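Local coordinates for protein putative alpha-galactosidase/melibiase (Bacteroides fragilis, PDB 4OGZ) that probably hydrolyses terminal, non-reducing alpha-D-galactose residues from alpha-D-galactosides, as a glycoside hydrolase family 27 alpha-galactosidase, at residues E308-P312 with G313-D317. Residues are numbered along the deposited sequence; the frame is centred on the assembly and turned at random.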
loop_
_atom_site.group_PDB
_atom_site.type_symbol
_atom_site.label_atom_id
_atom_site.label_comp_id
_atom_site.label_asym_id
_atom_site.label_seq_id
_atom_site.Cartn_x
_atom_site.Cartn_y
_atom_site.Cartn_z
ATOM N N GLU A 308 11.900 -5.868 12.275
ATOM C CA GLU A 308 12.840 -4.832 12.760
ATOM C C GLU A 308 13.365 -3.927 11.642
ATOM O O GLU A 308 13.960 -2.906 11.911
ATOM C CB GLU A 308 14.012 -5.531 13.406
ATOM N N TYR A 309 13.137 -4.303 10.383
ATOM C CA TYR A 309 13.632 -3.520 9.228
ATOM C C TYR A 309 12.625 -2.519 8.711
ATOM O O TYR A 309 12.971 -1.711 7.864
ATOM C CB TYR A 309 14.089 -4.462 8.058
ATOM C CG TYR A 309 15.265 -5.339 8.459
ATOM C CD1 TYR A 309 16.575 -4.852 8.402
ATOM C CD2 TYR A 309 15.063 -6.642 8.929
ATOM C CE1 TYR A 309 17.644 -5.647 8.774
ATOM C CE2 TYR A 309 16.133 -7.429 9.325
ATOM C CZ TYR A 309 17.411 -6.921 9.248
ATOM O OH TYR A 309 18.458 -7.684 9.628
ATOM N N ALA A 310 11.388 -2.572 9.206
ATOM C CA ALA A 310 10.327 -1.679 8.763
ATOM C C ALA A 310 10.110 -0.602 9.787
ATOM O O ALA A 310 10.145 -0.861 10.977
ATOM C CB ALA A 310 9.023 -2.422 8.563
ATOM N N ARG A 311 9.805 0.589 9.293
ATOM C CA ARG A 311 9.441 1.726 10.120
ATOM C C ARG A 311 8.945 2.846 9.221
ATOM O O ARG A 311 9.092 2.765 8.010
ATOM C CB ARG A 311 10.642 2.163 10.959
ATOM C CG ARG A 311 11.850 2.583 10.153
ATOM C CD ARG A 311 12.822 3.306 11.094
ATOM N NE ARG A 311 14.038 3.745 10.399
ATOM C CZ ARG A 311 15.065 2.963 10.047
ATOM N NH1 ARG A 311 15.072 1.653 10.320
ATOM N NH2 ARG A 311 16.105 3.506 9.414
ATOM N N PRO A 312 8.412 3.929 9.804
ATOM C CA PRO A 312 7.939 4.980 8.890
ATOM C C PRO A 312 8.985 5.344 7.839
ATOM O O PRO A 312 10.146 5.509 8.169
ATOM C CB PRO A 312 7.649 6.139 9.856
ATOM C CG PRO A 312 7.092 5.410 11.054
ATOM C CD PRO A 312 8.032 4.230 11.194
ATOM N N GLY A 313 8.584 5.350 6.569
ATOM C CA GLY A 313 9.501 5.670 5.492
ATOM C C GLY A 313 10.250 4.516 4.837
ATOM O O GLY A 313 11.034 4.741 3.944
ATOM N N GLY A 314 9.994 3.283 5.261
ATOM C CA GLY A 314 10.608 2.129 4.658
ATOM C C GLY A 314 9.967 0.848 5.079
ATOM O O GLY A 314 10.088 0.440 6.228
ATOM N N TRP A 315 9.332 0.161 4.128
ATOM C CA TRP A 315 8.486 -0.963 4.440
ATOM C C TRP A 315 8.887 -2.245 3.703
ATOM O O TRP A 315 9.348 -2.189 2.550
ATOM C CB TRP A 315 7.054 -0.620 4.025
ATOM C CG TRP A 315 6.618 0.731 4.486
ATOM C CD1 TRP A 315 6.498 1.848 3.730
ATOM C CD2 TRP A 315 6.208 1.098 5.816
ATOM N NE1 TRP A 315 6.028 2.880 4.485
ATOM C CE2 TRP A 315 5.867 2.455 5.779
ATOM C CE3 TRP A 315 6.139 0.414 7.038
ATOM C CZ2 TRP A 315 5.482 3.178 6.928
ATOM C CZ3 TRP A 315 5.710 1.138 8.189
ATOM C CH2 TRP A 315 5.372 2.483 8.098
ATOM N N ASN A 316 8.707 -3.384 4.378
ATOM C CA ASN A 316 8.781 -4.657 3.748
ATOM C C ASN A 316 7.533 -4.841 2.864
ATOM O O ASN A 316 6.410 -4.609 3.331
ATOM C CB ASN A 316 8.862 -5.765 4.787
ATOM C CG ASN A 316 10.137 -5.700 5.629
ATOM O OD1 ASN A 316 11.244 -5.683 5.110
ATOM N ND2 ASN A 316 9.966 -5.706 6.934
ATOM N N ASP A 317 7.740 -5.240 1.609
ATOM C CA ASP A 317 6.654 -5.388 0.628
ATOM C C ASP A 317 6.395 -6.869 0.360
ATOM O O ASP A 317 7.173 -7.513 -0.347
ATOM C CB ASP A 317 7.027 -4.621 -0.638
ATOM C CG ASP A 317 5.994 -4.749 -1.780
ATOM O OD1 ASP A 317 4.891 -5.306 -1.547
ATOM O OD2 ASP A 317 6.314 -4.230 -2.894
HETATM O O HOH W 1 12.484 1.294 7.361
#
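The carbonyl oxygens of Tyr309 and Gly314 converge on one water, which donates to both, at 3.1 Å from Tyr309 O and 2.8 Å from Gly314 O. Next, Ala310 adds a CA-H...O contact to the same Gly314 O, while its methyl group packs obliquely against the indole of Trp315; Ala310 CB lies 3.8 Å from Asn316 ND2. Beyond the turn, ND2 hydrogen-bonds to Leu306 O and Gln391 OE1, and OD1 accepts from Trp273 NE1. Arg311 and Gly314 form a single antiparallel hydrogen-bonded pair: Arg311 N donates to Gly314 O at 3.1 Å, and Gly314 N to Arg311 O at 2.9 Å. Arg311 O also sits 3.6 Å above one face of the Trp315 ring, displaced toward its rim. With CG beside the backbone N (chi1 -47°), the indole swings back over the turn, where Trp315 CZ2 meets Pro312 CA at 3.6 Å; NE1 hydrogen-bonds outward to Leu97 O. Pro312 (phi -49°) and Gly313 (phi 91°) occupy the corners of a type II beta turn; at the second, a CB would jam against Pro312 O, so glycine fits. The reversal leads directly into strand 315-317, seventh in the TIM barrel of the probable catalytic domain.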